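Local coordinates for protein cypemycin cysteine dehydrogenase (decarboxylating) (Streptomyces sp, PDB 6JDD) that catalyses the oxidative decarboxylation of the C-terminal cysteine of the cypemycin precursor peptide, as a flavin-containing homooligomeric enzyme, at residues G8-V13 / G85-F90; P25-W30 / N171-L176. All blocks are in the same frame, centred on the assembly; numbering follows the deposited sequence.

Contact 1 (G8-V13 / G85-F90); sequences GAELHV and GASECF
H12 CB lies against the phenyl ring of F90, 3.7 Å from F90 CD2. The imidazole and the phenyl ring are inclined by only 30°, yet they are so far displaced that little of one lies over the other. With CG anti to the backbone N (chi1 -177°), the imidazole is carried to S84 and S43, whose OG atoms hold ND1 and NE2 respectively, which fixes its rotation. H12 and F90 form a parallel bridge, H12 N giving a hydrogen bond to C89 O at 3.2 Å. Strands 10-15 and 90-95 begin to pair here, the first and fourth strands in chain order lying side by side as in the 3-2-1-4-5 order of Rossmann-like flavoproteins. Upstream, E88 N reaches E10 O at 2.8 Å. Each glutamate also crosses to the opposite segment and takes a backbone N-H there. E10, extended, receives A86 N on OE2 from above its carboxylate plane at 3.0 Å, an oxygen also bonded to N41 ND2; G85 beside it has positive phi, a shape easy for glycine. E88 OE2 takes A9 N at 3.0 Å, straight at the hydrogen (173°) but again from above the carboxylate plane, while E88 OE1 forms a salt bridge with R183. On the sheet face turned to helix 172-185, L11 CB packs on C89 SG at 3.6 Å, two apolar groups suited to a buried place.

Contact 2 (P25-W30 / N171-L176); sequences PWWIHW and NLPGAL
Two helices that flank the same side of a Rossmann-like sheet pack here, helix 24-34 against the first turn of the C-terminal helix 172-185. Their local axes stay 12.2 Å apart and cross at -51°, a separation bridged by large side chains, two tryptophans from one helix and L172, P173 and L176 from the other. L172, with CG anti to its amide nitrogen (chi1 -178°), brings methyl CD2 to W27 CB at 4.1 Å and to W30 CZ3 at 4.2 Å. The two indoles also touch each other, W27 CZ3 sitting over the rim of one W30 face. W27 CZ3 meets P173 CD at 4.1 Å, the two side chains crossing at about a right angle. L176 and W30 approach from opposite directions, L176 CD1 lying at the edge of the indole, 4.0 Å from W30 CZ3. No hydrogen bond joins 25-30 to 171-176. Within the latter, N171 is the N-cap, OD1 accepting from G174 N at 2.8 Å, and P173 suits a first turn that needs no amide hydrogen from it. Beneath, L172 rests on L91 and F93 of strand 90-95; I28 leans on L57 of helix 54-60, and W26 stacks on W26 of a second subunit.

The centres of contacts 1 and 2 lie about 14 Å apart, and the two touch directly: L11 CD2 packs on L176 CD2 at 3.8 Å, and V13 CG2 on I28 CD1 at 4.2 Å. Contact 1 joins neighbouring strands in the middle of the parallel sheet, while contact 2 joins the helices lying over that part of it. Their segments alternate along the chain, 8-13, 25-30, 85-90 and 171-176. Strand 10-15 leads into helix 24-34, and the C-terminal helix returns to close the same layer. This ties the two ends of the chain into one core. The FAD pocket draws its residues from between 16 and 130, beginning just beyond strand 10-15.

Contact 1 (G8-V13 / G85-F90)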
ATOM      1  N   GLY A   8     -33.369  27.272  22.008  1.00 63.33           N
ATOM      2  CA  GLY A   8     -32.960  26.019  22.672  1.00 57.47           C
ATOM      3  C   GLY A   8     -31.520  26.057  23.172  1.00 53.04           C
ATOM      4  O   GLY A   8     -30.822  27.072  22.917  1.00 50.56           O
ATOM      5  N   ALA A   9     -31.093  24.950  23.805  1.00 51.44           N
ATOM      6  CA  ALA A   9     -29.767  24.732  24.444  1.00 53.34           C
ATOM      7  C   ALA A   9     -28.755  24.095  23.467  1.00 61.07           C
ATOM      8  O   ALA A   9     -27.583  24.482  23.507  1.00 61.38           O
ATOM      9  CB  ALA A   9     -29.943  23.882  25.689  1.00 43.60           C
ATOM     10  N   GLU A  10     -29.230  23.234  22.578  1.00 53.14           N
ATOM     11  CA  GLU A  10     -28.316  22.519  21.667  1.00 51.87           C
ATOM     12  C   GLU A  10     -28.975  22.326  20.305  1.00 54.65           C
ATOM     13  O   GLU A  10     -30.168  22.109  20.285  1.00 58.36           O
ATOM     14  CB  GLU A  10     -28.092  21.151  22.306  1.00 54.61           C
ATOM     15  CG  GLU A  10     -27.001  20.311  21.693  1.00 60.75           C
ATOM     16  CD  GLU A  10     -26.550  19.229  22.645  1.00 52.67           C
ATOM     17  OE1 GLU A  10     -26.620  19.461  23.831  1.00 50.65           O
ATOM     18  OE2 GLU A  10     -26.132  18.179  22.198  1.00 76.19           O
ATOM     19  N   LEU A  11     -28.234  22.532  19.218  1.00 50.51           N
ATOM     20  CA  LEU A  11     -28.739  22.130  17.889  1.00 50.30           C
ATOM     21  C   LEU A  11     -27.685  21.302  17.152  1.00 49.40           C
ATOM     22  O   LEU A  11     -26.638  21.101  17.665  1.00 46.28           O
ATOM     23  CB  LEU A  11     -29.177  23.372  17.115  1.00 44.87           C
ATOM     24  CG  LEU A  11     -28.145  24.465  16.939  1.00 48.55           C
ATOM     25  CD1 LEU A  11     -27.142  24.096  15.864  1.00 55.91           C
ATOM     26  CD2 LEU A  11     -28.866  25.747  16.581  1.00 50.52           C
ATOM     27  N   HIS A  12     -28.051  20.775  16.002  1.00 45.04           N
ATOM     28  CA  HIS A  12     -27.211  19.940  15.130  1.00 38.51           C
ATOM     29  C   HIS A  12     -27.200  20.548  13.742  1.00 42.26           C
ATOM     30  O   HIS A  12     -28.280  20.916  13.256  1.00 44.06           O
ATOM     31  CB  HIS A  12     -27.757  18.526  15.037  1.00 39.95           C
ATOM     32  CG  HIS A  12     -26.866  17.663  14.222  1.00 40.33           C
ATOM     33  ND1 HIS A  12     -25.993  16.780  14.790  1.00 44.02           N
ATOM     34  CD2 HIS A  12     -26.681  17.583  12.894  1.00 39.41           C
ATOM     35  CE1 HIS A  12     -25.323  16.176  13.836  1.00 39.22           C
ATOM     36  NE2 HIS A  12     -25.697  16.666  12.680  1.00 40.46           N
ATOM     37  N   VAL A  13     -26.012  20.648  13.158  1.00 41.43           N
ATOM     38  CA  VAL A  13     -25.814  21.158  11.784  1.00 41.12           C
ATOM     39  C   VAL A  13     -25.317  19.987  10.950  1.00 41.82           C
ATOM     40  O   VAL A  13     -24.347  19.368  11.315  1.00 42.20           O
ATOM     41  CB  VAL A  13     -24.876  22.373  11.715  1.00 41.31           C
ATOM     42  CG1 VAL A  13     -24.673  22.779  10.285  1.00 39.68           C
ATOM     43  CG2 VAL A  13     -25.403  23.560  12.505  1.00 43.54           C
ATOM     44  N   GLY A  85     -27.087  14.051  20.446  1.00 46.80           N
ATOM     45  CA  GLY A  85     -26.939  14.531  21.836  1.00 53.48           C
ATOM     46  C   GLY A  85     -28.285  14.987  22.382  1.00 50.68           C
ATOM     47  O   GLY A  85     -29.224  14.186  22.377  1.00 50.91           O
ATOM     48  N   ALA A  86     -28.383  16.245  22.807  1.00 47.91           N
ATOM     49  CA  ALA A  86     -29.666  16.876  23.192  1.00 45.81           C
ATOM     50  C   ALA A  86     -30.055  17.974  22.200  1.00 51.70           C
ATOM     51  O   ALA A  86     -30.695  18.943  22.649  1.00 54.39           O
ATOM     52  CB  ALA A  86     -29.573  17.434  24.577  1.00 42.78           C
ATOM     53  N   SER A  87     -29.709  17.839  20.914  1.00 52.94           N
ATOM     54  CA  SER A  87     -30.129  18.799  19.849  1.00 52.10           C
ATOM     55  C   SER A  87     -31.661  18.933  19.835  1.00 50.37           C
ATOM     56  O   SER A  87     -32.369  17.891  19.883  1.00 43.40           O
ATOM     57  CB  SER A  87     -29.648  18.432  18.471  1.00 46.26           C
ATOM     58  OG  SER A  87     -28.266  18.229  18.464  1.00 54.47           O
ATOM     59  N   GLU A  88     -32.125  20.176  19.749  1.00 47.21           N
ATOM     60  CA  GLU A  88     -33.560  20.531  19.731  1.00 53.10           C
ATOM     61  C   GLU A  88     -33.986  20.967  18.328  1.00 52.45           C
ATOM     62  O   GLU A  88     -35.190  21.155  18.084  1.00 57.53           O
ATOM     63  CB  GLU A  88     -33.814  21.654  20.736  1.00 51.45           C
ATOM     64  CG  GLU A  88     -33.639  21.180  22.171  1.00 57.63           C
ATOM     65  CD  GLU A  88     -33.793  22.291  23.187  1.00 73.15           C
ATOM     66  OE1 GLU A  88     -34.840  22.939  23.111  1.00 73.44           O
ATOM     67  OE2 GLU A  88     -32.856  22.522  24.006  1.00 64.08           O
ATOM     68  N   CYS A  89     -33.046  21.178  17.424  1.00 49.95           N
ATOM     69  CA  CYS A  89     -33.399  21.307  15.995  1.00 49.65           C
ATOM     70  C   CYS A  89     -32.247  20.783  15.137  1.00 46.98           C
ATOM     71  O   CYS A  89     -31.187  20.482  15.673  1.00 47.48           O
ATOM     72  CB  CYS A  89     -33.801  22.739  15.691  1.00 48.55           C
ATOM     73  SG  CYS A  89     -32.386  23.855  15.557  1.00 56.01           S
ATOM     74  N   PHE A  90     -32.502  20.629  13.849  1.00 43.34           N
ATOM     75  CA  PHE A  90     -31.563  20.055  12.858  1.00 43.01           C
ATOM     76  C   PHE A  90     -31.562  20.957  11.635  1.00 42.24           C
ATOM     77  O   PHE A  90     -32.614  21.190  11.075  1.00 46.53           O
ATOM     78  CB  PHE A  90     -31.972  18.638  12.482  1.00 39.20           C
ATOM     79  CG  PHE A  90     -31.848  17.660  13.608  1.00 41.99           C
ATOM     80  CD1 PHE A  90     -32.810  17.585  14.592  1.00 44.52           C
ATOM     81  CD2 PHE A  90     -30.736  16.848  13.704  1.00 43.21           C
ATOM     82  CE1 PHE A  90     -32.680  16.690  15.639  1.00 44.63           C
ATOM     83  CE2 PHE A  90     -30.621  15.935  14.740  1.00 43.17           C
ATOM     84  CZ  PHE A  90     -31.590  15.861  15.708  1.00 40.98           C
TER

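Contact 2 (P25-W30 / N171-L176)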
ATOM      1  N   PRO A  25     -17.604  26.794   8.230  1.00 51.23           N
ATOM      2  CA  PRO A  25     -16.788  27.082   9.419  1.00 51.69           C
ATOM      3  C   PRO A  25     -16.845  28.555   9.865  1.00 46.05           C
ATOM      4  O   PRO A  25     -16.919  28.807  11.053  1.00 43.58           O
ATOM      5  CB  PRO A  25     -15.376  26.727   8.978  1.00 48.65           C
ATOM      6  CG  PRO A  25     -15.601  25.665   7.924  1.00 46.64           C
ATOM      7  CD  PRO A  25     -16.824  26.127   7.180  1.00 41.61           C
ATOM      8  N   TRP A  26     -16.886  29.484   8.912  1.00 47.25           N
ATOM      9  CA  TRP A  26     -17.115  30.923   9.223  1.00 50.20           C
ATOM     10  C   TRP A  26     -18.460  31.114   9.958  1.00 50.64           C
ATOM     11  O   TRP A  26     -18.475  31.769  11.026  1.00 48.82           O
ATOM     12  CB  TRP A  26     -17.024  31.765   7.946  1.00 50.68           C
ATOM     13  CG  TRP A  26     -17.027  33.232   8.206  1.00 56.05           C
ATOM     14  CD1 TRP A  26     -15.940  34.044   8.288  1.00 56.80           C
ATOM     15  CD2 TRP A  26     -18.175  34.063   8.432  1.00 57.03           C
ATOM     16  NE1 TRP A  26     -16.336  35.328   8.534  1.00 56.86           N
ATOM     17  CE2 TRP A  26     -17.696  35.372   8.633  1.00 54.32           C
ATOM     18  CE3 TRP A  26     -19.549  33.831   8.472  1.00 60.07           C
ATOM     19  CZ2 TRP A  26     -18.533  36.451   8.879  1.00 54.62           C
ATOM     20  CZ3 TRP A  26     -20.390  34.901   8.701  1.00 63.01           C
ATOM     21  CH2 TRP A  26     -19.884  36.190   8.893  1.00 60.42           C
ATOM     22  N   TRP A  27     -19.546  30.556   9.427  1.00 48.06           N
ATOM     23  CA  TRP A  27     -20.890  30.628  10.062  1.00 49.58           C
ATOM     24  C   TRP A  27     -20.943  29.901  11.409  1.00 46.12           C
ATOM     25  O   TRP A  27     -21.603  30.395  12.314  1.00 47.85           O
ATOM     26  CB  TRP A  27     -21.935  30.070   9.112  1.00 48.48           C
ATOM     27  CG  TRP A  27     -22.239  31.054   8.046  1.00 43.92           C
ATOM     28  CD1 TRP A  27     -21.819  31.038   6.750  1.00 43.95           C
ATOM     29  CD2 TRP A  27     -22.958  32.271   8.238  1.00 44.16           C
ATOM     30  NE1 TRP A  27     -22.270  32.152   6.096  1.00 44.05           N
ATOM     31  CE2 TRP A  27     -22.980  32.927   6.989  1.00 50.41           C
ATOM     32  CE3 TRP A  27     -23.590  32.852   9.333  1.00 48.57           C
ATOM     33  CZ2 TRP A  27     -23.639  34.144   6.804  1.00 48.52           C
ATOM     34  CZ3 TRP A  27     -24.222  34.067   9.152  1.00 56.12           C
ATOM     35  CH2 TRP A  27     -24.254  34.698   7.900  1.00 48.12           C
ATOM     36  N   ILE A  28     -20.326  28.736  11.544  1.00 44.66           N
ATOM     37  CA  ILE A  28     -20.229  28.053  12.871  1.00 47.16           C
ATOM     38  C   ILE A  28     -19.488  28.987  13.844  1.00 53.71           C
ATOM     39  O   ILE A  28     -19.977  29.173  14.971  1.00 55.79           O
ATOM     40  CB  ILE A  28     -19.541  26.677  12.781  1.00 47.21           C
ATOM     41  CG1 ILE A  28     -20.273  25.713  11.840  1.00 50.21           C
ATOM     42  CG2 ILE A  28     -19.361  26.081  14.183  1.00 48.31           C
ATOM     43  CD1 ILE A  28     -21.641  25.328  12.307  1.00 52.54           C
ATOM     44  N   HIS A  29     -18.359  29.572  13.437  1.00 51.78           N
ATOM     45  CA  HIS A  29     -17.600  30.526  14.279  1.00 49.36           C
ATOM     46  C   HIS A  29     -18.526  31.677  14.687  1.00 51.73           C
ATOM     47  O   HIS A  29     -18.578  31.975  15.877  1.00 53.11           O
ATOM     48  CB  HIS A  29     -16.358  30.998  13.537  1.00 49.93           C
ATOM     49  CG  HIS A  29     -15.585  32.019  14.302  1.00 65.83           C
ATOM     50  ND1 HIS A  29     -14.941  31.699  15.493  1.00 65.90           N
ATOM     51  CD2 HIS A  29     -15.362  33.329  14.064  1.00 58.33           C
ATOM     52  CE1 HIS A  29     -14.350  32.764  15.941  1.00 59.25           C
ATOM     53  NE2 HIS A  29     -14.590  33.774  15.086  1.00 62.17           N
ATOM     54  N   TRP A  30     -19.245  32.275  13.732  1.00 52.65           N
ATOM     55  CA  TRP A  30     -20.259  33.347  13.978  1.00 52.15           C
ATOM     56  C   TRP A  30     -21.283  32.911  15.044  1.00 55.49           C
ATOM     57  O   TRP A  30     -21.458  33.619  16.071  1.00 54.72           O
ATOM     58  CB  TRP A  30     -20.968  33.756  12.677  1.00 53.07           C
ATOM     59  CG  TRP A  30     -22.115  34.706  12.859  1.00 63.79           C
ATOM     60  CD1 TRP A  30     -22.058  36.072  12.819  1.00 68.73           C
ATOM     61  CD2 TRP A  30     -23.499  34.373  13.097  1.00 63.30           C
ATOM     62  NE1 TRP A  30     -23.298  36.601  13.036  1.00 67.41           N
ATOM     63  CE2 TRP A  30     -24.199  35.590  13.222  1.00 69.44           C
ATOM     64  CE3 TRP A  30     -24.210  33.175  13.226  1.00 59.86           C
ATOM     65  CZ2 TRP A  30     -25.573  35.639  13.459  1.00 66.26           C
ATOM     66  CZ3 TRP A  30     -25.562  33.220  13.481  1.00 62.66           C
ATOM     67  CH2 TRP A  30     -26.234  34.438  13.593  1.00 67.56           C
ATOM     68  N   ASN A 171     -29.011  30.272   4.444  1.00 53.52           N
ATOM     69  CA  ASN A 171     -29.447  31.388   5.309  1.00 56.45           C
ATOM     70  C   ASN A 171     -29.528  30.866   6.739  1.00 52.59           C
ATOM     71  O   ASN A 171     -30.634  30.441   7.137  1.00 52.81           O
ATOM     72  CB  ASN A 171     -30.784  31.920   4.801  1.00 60.09           C
ATOM     73  CG  ASN A 171     -31.343  33.027   5.668  1.00 60.76           C
ATOM     74  OD1 ASN A 171     -30.762  33.362   6.699  1.00 56.80           O
ATOM     75  ND2 ASN A 171     -32.472  33.583   5.267  1.00 58.37           N
ATOM     76  N   LEU A 172     -28.432  30.923   7.497  1.00 47.79           N
ATOM     77  CA  LEU A 172     -28.443  30.410   8.895  1.00 50.71           C
ATOM     78  C   LEU A 172     -29.318  31.284   9.803  1.00 55.59           C
ATOM     79  O   LEU A 172     -30.121  30.763  10.579  1.00 53.78           O
ATOM     80  CB  LEU A 172     -27.016  30.298   9.433  1.00 53.29           C
ATOM     81  CG  LEU A 172     -26.891  29.732  10.844  1.00 51.83           C
ATOM     82  CD1 LEU A 172     -27.517  28.373  10.950  1.00 56.35           C
ATOM     83  CD2 LEU A 172     -25.448  29.631  11.254  1.00 56.21           C
ATOM     84  N   PRO A 173     -29.216  32.635   9.788  1.00 61.07           N
ATOM     85  CA  PRO A 173     -30.089  33.435  10.663  1.00 60.21           C
ATOM     86  C   PRO A 173     -31.592  33.128  10.461  1.00 53.51           C
ATOM     87  O   PRO A 173     -32.311  32.872  11.448  1.00 48.94           O
ATOM     88  CB  PRO A 173     -29.718  34.878  10.293  1.00 56.56           C
ATOM     89  CG  PRO A 173     -28.293  34.763   9.748  1.00 53.38           C
ATOM     90  CD  PRO A 173     -28.281  33.457   8.987  1.00 53.82           C
ATOM     91  N   GLY A 174     -32.033  33.086   9.197  1.00 49.85           N
ATOM     92  CA  GLY A 174     -33.401  32.667   8.836  1.00 51.62           C
ATOM     93  C   GLY A 174     -33.711  31.263   9.331  1.00 53.11           C
ATOM     94  O   GLY A 174     -34.824  31.035   9.868  1.00 54.45           O
ATOM     95  N   ALA A 175     -32.774  30.335   9.172  1.00 49.49           N
ATOM     96  CA  ALA A 175     -32.986  28.948   9.622  1.00 46.54           C
ATOM     97  C   ALA A 175     -33.215  28.993  11.144  1.00 45.96           C
ATOM     98  O   ALA A 175     -34.037  28.223  11.666  1.00 57.04           O
ATOM     99  CB  ALA A 175     -31.843  28.048   9.194  1.00 45.77           C
ATOM    100  N   LEU A 176     -32.500  29.840  11.862  1.00 51.88           N
ATOM    101  CA  LEU A 176     -32.566  29.819  13.355  1.00 56.80           C
ATOM    102  C   LEU A 176     -33.940  30.335  13.779  1.00 51.55           C
ATOM    103  O   LEU A 176     -34.556  29.759  14.726  1.00 51.72           O
ATOM    104  CB  LEU A 176     -31.457  30.703  13.935  1.00 58.62           C
ATOM    105  CG  LEU A 176     -30.036  30.161  13.826  1.00 55.92           C
ATOM    106  CD1 LEU A 176     -29.034  31.267  14.106  1.00 66.40           C
ATOM    107  CD2 LEU A 176     -29.825  28.997  14.780  1.00 47.17           C
TER